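Local coordinates for protein type II restriction enzyme AgeI (Thalassobius gelatinovorus, PDB 5DWA) that recognises the double-stranded DNA sequence 5'-ACCGGT-3' and cuts it after the first A, leaving fragments with terminal 5'-phosphates, at residues 191-196 with 267-272; 234-239 with 256-261. One frame throughout, in Å; residues are numbered along the deposited sequence.

Contact 1 of 2, residues 191-196 with 267-272; sequences LSVLST and DEFTDY
Phe269 and Tyr272 both hold CG anti to the backbone N (chi1 175° and 172°), which carries their rings off the first turn of the helix and onto strand 191-196. Val193 receives them with one methyl each: with chi1 at 178°, CG1 lies beside its own carbonyl carbon and meets Phe269 CE1 at 4.1 Å, while CG2, beside the backbone N, meets Tyr272 CE2 at 4.0 Å. Both methyls come at the rings obliquely. Toward the N-terminal end of the strand, Leu191 and Tyr272 pass in opposite directions, bringing Leu191 CD2 to 3.8 Å from Tyr272 OH. No hydrogen bond joins the two segments; they are held by apolar packing, and the backbones stay well apart, 12.0 Å between the axes.

The helix start is fixed by its own capping box. Asp267, the N-cap, takes Thr270 N on OD1 at 3.0 Å, nearly straight, and Asp267 N in turn gives a bond to Thr270 OG1 at 2.9 Å.

This is helix-on-sheet packing, with the helix nearly antiparallel to the strand it packs on. Phe238 of the adjoining strand 236-239 meets both aromatic rings, Ile165 of strand 159-168 touches Phe269, and Tyr104 of helix 84-109 packs on Phe269 and hydrogen-bonds to Asp267 OD2.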
ATOM      1  N   LEU A 191      19.264 -15.121  -3.374  1.00 14.90           N
ATOM      2  CA  LEU A 191      18.378 -15.378  -2.242  1.00 15.40           C
ATOM      3  C   LEU A 191      17.385 -14.229  -2.128  1.00 14.46           C
ATOM      4  O   LEU A 191      17.758 -13.063  -2.260  1.00 14.61           O
ATOM      5  CB  LEU A 191      19.171 -15.535  -0.945  1.00 17.31           C
ATOM      6  CG  LEU A 191      20.012 -16.802  -0.802  1.00 20.43           C
ATOM      7  CD1 LEU A 191      20.747 -16.792   0.520  1.00 21.09           C
ATOM      8  CD2 LEU A 191      19.125 -18.025  -0.918  1.00 23.50           C
ATOM      9  N   SER A 192      16.120 -14.567  -1.906  1.00 13.27           N
ATOM     10  CA  SER A 192      15.090 -13.551  -1.711  1.00 12.76           C
ATOM     11  C   SER A 192      14.271 -13.910  -0.479  1.00 13.02           C
ATOM     12  O   SER A 192      13.362 -14.737  -0.542  1.00 14.68           O
ATOM     13  CB  SER A 192      14.197 -13.436  -2.944  1.00 14.43           C
ATOM     14  OG  SER A 192      13.189 -12.457  -2.755  1.00 15.09           O
ATOM     15  N   VAL A 193      14.611 -13.292   0.647  1.00 11.40           N
ATOM     16  CA  VAL A 193      14.034 -13.677   1.928  1.00 11.91           C
ATOM     17  C   VAL A 193      12.949 -12.694   2.337  1.00 12.26           C
ATOM     18  O   VAL A 193      13.116 -11.487   2.184  1.00 13.78           O
ATOM     19  CB  VAL A 193      15.130 -13.746   3.008  1.00 14.62           C
ATOM     20  CG1 VAL A 193      14.554 -14.096   4.366  1.00 15.92           C
ATOM     21  CG2 VAL A 193      16.201 -14.775   2.602  1.00 16.47           C
ATOM     22  N   LEU A 194      11.826 -13.221   2.824  1.00 12.50           N
ATOM     23  CA  LEU A 194      10.806 -12.404   3.469  1.00 12.70           C
ATOM     24  C   LEU A 194      11.030 -12.438   4.978  1.00 12.99           C
ATOM     25  O   LEU A 194      10.891 -13.488   5.599  1.00 15.27           O
ATOM     26  CB  LEU A 194       9.405 -12.926   3.122  1.00 13.09           C
ATOM     27  CG  LEU A 194       8.235 -12.139   3.713  1.00 14.46           C
ATOM     28  CD1 LEU A 194       8.220 -10.722   3.166  1.00 16.94           C
ATOM     29  CD2 LEU A 194       6.912 -12.851   3.419  1.00 14.81           C
ATOM     30  N   SER A 195      11.386 -11.292   5.549  0.78 11.84           N
ATOM     31  CA  SER A 195      11.551 -11.170   6.990  0.78 12.29           C
ATOM     32  C   SER A 195      10.438 -10.284   7.504  0.78 12.79           C
ATOM     33  O   SER A 195      10.217  -9.201   6.965  0.78 14.35           O
ATOM     34  CB  SER A 195      12.919 -10.585   7.346  0.78 12.75           C
ATOM     35  OG  SER A 195      13.953 -11.417   6.849  0.78 13.39           O
ATOM     36  N   THR A 196       9.717 -10.739   8.521  1.00 12.69           N
ATOM     37  CA  THR A 196       8.562  -9.995   8.946  1.00 12.17           C
ATOM     38  C   THR A 196       8.328 -10.095  10.434  1.00 13.23           C
ATOM     39  O   THR A 196       8.688 -11.084  11.062  1.00 13.13           O
ATOM     40  CB  THR A 196       7.306 -10.472   8.168  1.00 13.75           C
ATOM     41  OG1 THR A 196       6.198  -9.618   8.478  1.00 14.35           O
ATOM     42  CG2 THR A 196       6.968 -11.951   8.473  1.00 14.47           C
ATOM     43  N   ASP A 267      20.589 -18.136  15.052  1.00 24.15           N
ATOM     44  CA  ASP A 267      19.224 -18.653  15.026  1.00 22.70           C
ATOM     45  C   ASP A 267      18.922 -19.305  13.679  1.00 22.30           C
ATOM     46  O   ASP A 267      19.828 -19.517  12.873  1.00 22.60           O
ATOM     47  CB  ASP A 267      18.204 -17.546  15.343  1.00 22.00           C
ATOM     48  CG  ASP A 267      18.241 -16.385  14.354  1.00 22.01           C
ATOM     49  OD1 ASP A 267      18.948 -16.458  13.332  1.00 21.59           O
ATOM     50  OD2 ASP A 267      17.536 -15.384  14.598  1.00 22.69           O
ATOM     51  N   GLU A 268      17.658 -19.637  13.439  1.00 23.35           N
ATOM     52  CA  GLU A 268      17.288 -20.289  12.189  1.00 24.71           C
ATOM     53  C   GLU A 268      17.632 -19.437  10.969  1.00 22.44           C
ATOM     54  O   GLU A 268      17.994 -19.973   9.922  1.00 22.98           O
ATOM     55  CB  GLU A 268      15.804 -20.639  12.185  1.00 28.07           C
ATOM     56  CG  GLU A 268      15.463 -21.807  13.090  1.00 31.00           C
ATOM     57  CD  GLU A 268      14.106 -22.396  12.784  1.00 34.56           C
ATOM     58  OE1 GLU A 268      13.096 -21.683  12.957  1.00 35.41           O
ATOM     59  OE2 GLU A 268      14.052 -23.568  12.358  1.00 36.62           O
ATOM     60  N   PHE A 269      17.533 -18.118  11.105  1.00 20.62           N
ATOM     61  CA  PHE A 269      17.850 -17.220   9.996  1.00 19.30           C
ATOM     62  C   PHE A 269      19.341 -17.250   9.657  1.00 18.72           C
ATOM     63  O   PHE A 269      19.713 -17.415   8.490  1.00 18.14           O
ATOM     64  CB  PHE A 269      17.402 -15.788  10.310  1.00 18.52           C
ATOM     65  CG  PHE A 269      17.801 -14.783   9.259  1.00 18.29           C
ATOM     66  CD1 PHE A 269      17.265 -14.848   7.983  1.00 19.59           C
ATOM     67  CD2 PHE A 269      18.717 -13.780   9.546  1.00 18.85           C
ATOM     68  CE1 PHE A 269      17.628 -13.925   7.012  1.00 19.72           C
ATOM     69  CE2 PHE A 269      19.087 -12.858   8.575  1.00 19.02           C
ATOM     70  CZ  PHE A 269      18.533 -12.929   7.308  1.00 19.01           C
ATOM     71  N   THR A 270      20.194 -17.107  10.669  1.00 18.56           N
ATOM     72  CA  THR A 270      21.635 -17.116  10.423  1.00 19.45           C
ATOM     73  C   THR A 270      22.090 -18.504   9.960  1.00 20.47           C
ATOM     74  O   THR A 270      22.903 -18.615   9.045  1.00 20.38           O
ATOM     75  CB  THR A 270      22.440 -16.675  11.662  1.00 20.61           C
ATOM     76  OG1 THR A 270      22.270 -17.616  12.731  1.00 22.27           O
ATOM     77  CG2 THR A 270      21.986 -15.300  12.116  1.00 20.34           C
ATOM     78  N   ASP A 271      21.540 -19.555  10.564  1.00 21.91           N
ATOM     79  CA  ASP A 271      21.837 -20.917  10.120  1.00 24.48           C
ATOM     80  C   ASP A 271      21.476 -21.087   8.649  1.00 23.75           C
ATOM     81  O   ASP A 271      22.207 -21.724   7.881  1.00 25.02           O
ATOM     82  CB  ASP A 271      21.083 -21.946  10.965  1.00 28.15           C
ATOM     83  CG  ASP A 271      21.641 -22.075  12.368  1.00 32.07           C
ATOM     84  OD1 ASP A 271      22.779 -21.619  12.612  1.00 33.13           O
ATOM     85  OD2 ASP A 271      20.939 -22.644  13.230  1.00 34.61           O
ATOM     86  N   TYR A 272      20.345 -20.507   8.261  1.00 22.52           N
ATOM     87  CA  TYR A 272      19.867 -20.570   6.888  1.00 21.61           C
ATOM     88  C   TYR A 272      20.825 -19.878   5.923  1.00 19.92           C
ATOM     89  O   TYR A 272      21.214 -20.453   4.912  1.00 20.52           O
ATOM     90  CB  TYR A 272      18.471 -19.950   6.784  1.00 22.05           C
ATOM     91  CG  TYR A 272      17.967 -19.796   5.372  1.00 23.77           C
ATOM     92  CD1 TYR A 272      17.468 -20.887   4.667  1.00 23.84           C
ATOM     93  CD2 TYR A 272      17.982 -18.559   4.741  1.00 24.60           C
ATOM     94  CE1 TYR A 272      17.008 -20.749   3.374  1.00 23.95           C
ATOM     95  CE2 TYR A 272      17.523 -18.411   3.450  1.00 24.34           C
ATOM     96  CZ  TYR A 272      17.033 -19.507   2.772  1.00 24.69           C
ATOM     97  OH  TYR A 272      16.576 -19.365   1.484  1.00 26.82           O
TER

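Contact 2 of 2, residues 234-239 with 256-261; sequences FSACFS and HIYVSG
Cys237 and Ser239 turn their backbone N-H and C=O groups to segment 256-261, and the parallel ladder satisfies all four. Cys237 N gives to His256 O at 2.9 Å, and Cys237 O takes Tyr258 N at 2.7 Å. Two residues on, Ser239 N gives to Tyr258 O at 2.8 Å, and Ser239 O takes Ser260 N at 3.1 Å. The two middle bonds are almost straight (175° and 174° at the hydrogen), the outer two more bent.

Water finishes both ends. One molecule donates to Ser235 O and accepts from His256 N; a second donates to Ser239 O and to Ser260 OG. Ser239 O therefore has two donors, and Ser260 OG itself gives to Gly261 O at 2.8 Å. Ser239 OG is bonded to Asn241 N and Thr244 OG1, His256 NE2 to Ala249 O.

Phe238 and Tyr258 both place CG anti to the carbonyl carbon, which sends their rings the same way on one sheet face. The planes are tilted by 24° and so displaced that little of one ring covers the other; Tyr258 CD2 sits over the Phe238 face, 3.7 Å from Phe238 CE2. The tyrosine edge meets Ala236 CB. On the other face Cys237 CB touches Ile257 CG1.

Helix 223-230 packs on that cysteine–isoleucine face through Ile228. Strand 191-196 flanks 236-239 on its other edge, and helix 268-277 lies over the Phe238 face.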
ATOM      1  N   PHE A 234       9.028 -16.700  -2.383  1.00 15.32           N
ATOM      2  CA  PHE A 234      10.220 -16.272  -1.634  1.00 15.34           C
ATOM      3  C   PHE A 234      11.100 -17.476  -1.317  1.00 15.69           C
ATOM      4  O   PHE A 234      10.611 -18.602  -1.235  1.00 16.91           O
ATOM      5  CB  PHE A 234       9.837 -15.555  -0.321  1.00 13.89           C
ATOM      6  CG  PHE A 234       9.020 -14.324  -0.527  1.00 14.28           C
ATOM      7  CD1 PHE A 234       9.629 -13.096  -0.730  1.00 14.76           C
ATOM      8  CD2 PHE A 234       7.636 -14.392  -0.543  1.00 14.38           C
ATOM      9  CE1 PHE A 234       8.872 -11.959  -0.943  1.00 14.89           C
ATOM     10  CE2 PHE A 234       6.871 -13.262  -0.750  1.00 15.26           C
ATOM     11  CZ  PHE A 234       7.489 -12.038  -0.946  1.00 15.00           C
ATOM     12  N   SER A 235      12.396 -17.238  -1.135  1.00 14.70           N
ATOM     13  CA  SER A 235      13.330 -18.316  -0.818  1.00 15.20           C
ATOM     14  C   SER A 235      12.977 -18.946   0.518  1.00 15.19           C
ATOM     15  O   SER A 235      13.088 -20.160   0.705  1.00 17.53           O
ATOM     16  CB  SER A 235      14.771 -17.802  -0.783  1.00 15.75           C
ATOM     17  OG  SER A 235      15.146 -17.252  -2.029  1.00 16.08           O
ATOM     18  N   ALA A 236      12.564 -18.089   1.446  1.00 14.57           N
ATOM     19  CA  ALA A 236      12.195 -18.488   2.796  1.00 15.77           C
ATOM     20  C   ALA A 236      11.546 -17.302   3.476  1.00 14.91           C
ATOM     21  O   ALA A 236      11.728 -16.168   3.050  1.00 15.45           O
ATOM     22  CB  ALA A 236      13.398 -18.948   3.583  1.00 15.84           C
ATOM     23  N   CYS A 237      10.769 -17.577   4.517  1.00 14.07           N
ATOM     24  CA  CYS A 237      10.142 -16.527   5.301  1.00 14.57           C
ATOM     25  C   CYS A 237      10.493 -16.718   6.764  1.00 14.93           C
ATOM     26  O   CYS A 237      10.415 -17.833   7.297  1.00 16.39           O
ATOM     27  CB  CYS A 237       8.621 -16.540   5.101  1.00 15.00           C
ATOM     28  SG  CYS A 237       7.689 -15.413   6.192  1.00 16.59           S
ATOM     29  N   PHE A 238      10.901 -15.628   7.401  1.00 14.08           N
ATOM     30  CA  PHE A 238      11.217 -15.640   8.820  1.00 14.74           C
ATOM     31  C   PHE A 238      10.310 -14.663   9.522  1.00 14.67           C
ATOM     32  O   PHE A 238      10.303 -13.486   9.193  1.00 14.18           O
ATOM     33  CB  PHE A 238      12.689 -15.297   9.045  1.00 16.12           C
ATOM     34  CG  PHE A 238      13.617 -16.315   8.469  1.00 17.00           C
ATOM     35  CD1 PHE A 238      13.975 -16.263   7.129  1.00 17.57           C
ATOM     36  CD2 PHE A 238      14.093 -17.357   9.249  1.00 17.06           C
ATOM     37  CE1 PHE A 238      14.814 -17.216   6.588  1.00 18.09           C
ATOM     38  CE2 PHE A 238      14.920 -18.315   8.708  1.00 18.47           C
ATOM     39  CZ  PHE A 238      15.282 -18.243   7.377  1.00 18.87           C
ATOM     40  N   SER A 239       9.511 -15.171  10.455  1.00 14.98           N
ATOM     41  CA  SER A 239       8.611 -14.329  11.220  1.00 14.40           C
ATOM     42  C   SER A 239       9.087 -14.227  12.652  1.00 14.50           C
ATOM     43  O   SER A 239       9.578 -15.202  13.226  1.00 15.12           O
ATOM     44  CB  SER A 239       7.186 -14.878  11.183  1.00 14.68           C
ATOM     45  OG  SER A 239       6.366 -14.141  12.081  1.00 15.18           O
ATOM     46  N   HIS A 256       9.609 -22.432   3.035  1.00 20.34           N
ATOM     47  CA  HIS A 256       9.090 -22.540   4.390  1.00 20.93           C
ATOM     48  C   HIS A 256       8.956 -21.213   5.116  1.00 18.52           C
ATOM     49  O   HIS A 256       9.664 -20.255   4.820  1.00 17.28           O
ATOM     50  CB  HIS A 256       9.987 -23.467   5.203  1.00 24.58           C
ATOM     51  CG  HIS A 256       9.909 -24.899   4.780  1.00 28.26           C
ATOM     52  ND1 HIS A 256      10.454 -25.357   3.599  1.00 30.50           N
ATOM     53  CD2 HIS A 256       9.342 -25.972   5.377  1.00 30.31           C
ATOM     54  CE1 HIS A 256      10.227 -26.656   3.490  1.00 31.25           C
ATOM     55  NE2 HIS A 256       9.556 -27.053   4.556  1.00 31.08           N
ATOM     56  N   ILE A 257       8.012 -21.181   6.052  1.00 18.09           N
ATOM     57  CA  ILE A 257       7.900 -20.122   7.046  1.00 18.26           C
ATOM     58  C   ILE A 257       8.541 -20.609   8.345  1.00 18.31           C
ATOM     59  O   ILE A 257       8.157 -21.660   8.881  1.00 20.36           O
ATOM     60  CB  ILE A 257       6.430 -19.731   7.298  1.00 17.81           C
ATOM     61  CG1 ILE A 257       5.830 -19.061   6.063  1.00 18.16           C
ATOM     62  CG2 ILE A 257       6.313 -18.802   8.499  1.00 18.61           C
ATOM     63  CD1 ILE A 257       4.315 -19.135   6.001  1.00 19.08           C
ATOM     64  N   TYR A 258       9.534 -19.860   8.820  1.00 16.87           N
ATOM     65  CA  TYR A 258      10.214 -20.122  10.089  1.00 16.71           C
ATOM     66  C   TYR A 258       9.832 -19.061  11.114  1.00 16.10           C
ATOM     67  O   TYR A 258       9.540 -17.923  10.758  1.00 16.53           O
ATOM     68  CB  TYR A 258      11.736 -20.147   9.902  1.00 18.89           C
ATOM     69  CG  TYR A 258      12.202 -21.190   8.913  1.00 21.91           C
ATOM     70  CD1 TYR A 258      12.327 -22.524   9.287  1.00 24.34           C
ATOM     71  CD2 TYR A 258      12.503 -20.845   7.601  1.00 22.18           C
ATOM     72  CE1 TYR A 258      12.743 -23.485   8.381  1.00 25.44           C
ATOM     73  CE2 TYR A 258      12.917 -21.796   6.692  1.00 23.47           C
ATOM     74  CZ  TYR A 258      13.035 -23.113   7.086  1.00 25.58           C
ATOM     75  OH  TYR A 258      13.453 -24.058   6.174  1.00 27.68           O
ATOM     76  N   VAL A 259       9.839 -19.441  12.386  1.00 16.51           N
ATOM     77  CA  VAL A 259       9.370 -18.560  13.451  1.00 17.82           C
ATOM     78  C   VAL A 259      10.372 -18.561  14.596  1.00 18.95           C
ATOM     79  O   VAL A 259      10.810 -19.623  15.040  1.00 19.90           O
ATOM     80  CB  VAL A 259       7.979 -18.996  13.980  1.00 18.67           C
ATOM     81  CG1 VAL A 259       7.487 -18.046  15.064  1.00 18.61           C
ATOM     82  CG2 VAL A 259       6.964 -19.070  12.847  1.00 19.17           C
ATOM     83  N   SER A 260      10.732 -17.379  15.089  1.00 19.24           N
ATOM     84  CA  SER A 260      11.677 -17.301  16.202  1.00 19.69           C
ATOM     85  C   SER A 260      11.547 -16.010  16.976  1.00 19.59           C
ATOM     86  O   SER A 260      10.867 -15.079  16.543  1.00 19.73           O
ATOM     87  CB  SER A 260      13.119 -17.440  15.705  1.00 21.38           C
ATOM     88  OG  SER A 260      13.592 -16.233  15.127  1.00 22.54           O
ATOM     89  N   GLY A 261      12.207 -15.968  18.130  1.00 19.76           N
ATOM     90  CA  GLY A 261      12.409 -14.726  18.845  1.00 20.05           C
ATOM     91  C   GLY A 261      13.421 -13.890  18.083  1.00 19.94           C
ATOM     92  O   GLY A 261      14.003 -14.351  17.096  1.00 20.50           O
TER
HETATM   93  O   HOH W   1      12.416 -22.062   2.602  1.00 20.08           O
HETATM   94  O   HOH W   2      12.262 -16.308  12.478  1.00 21.51           O

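Overall arrangement
After the N-terminal hairpin and the helices through 84-109, the chain lays down strands 113-117, 143-148 and 159-168, then reaches 191-196, where the loop of contact 1 opens. Inside that loop, after helix 223-230, strand 236-239 joins the sheet beside 191-196, and contact 2 closes a shorter loop when strand 257-259 adds the strand at one edge of the sheet. Helix 268-277 is the next element and closes contact 1, so contact 2 is nested within it. The centres of the two contacts lie about 6 Å apart. Probable backbone bonds, Ser192 O to Ser235 N among them, stitch 191-196 to 236-239. Together they tie the C-terminal helix to the sheet of this PD-(D/E)XK nuclease.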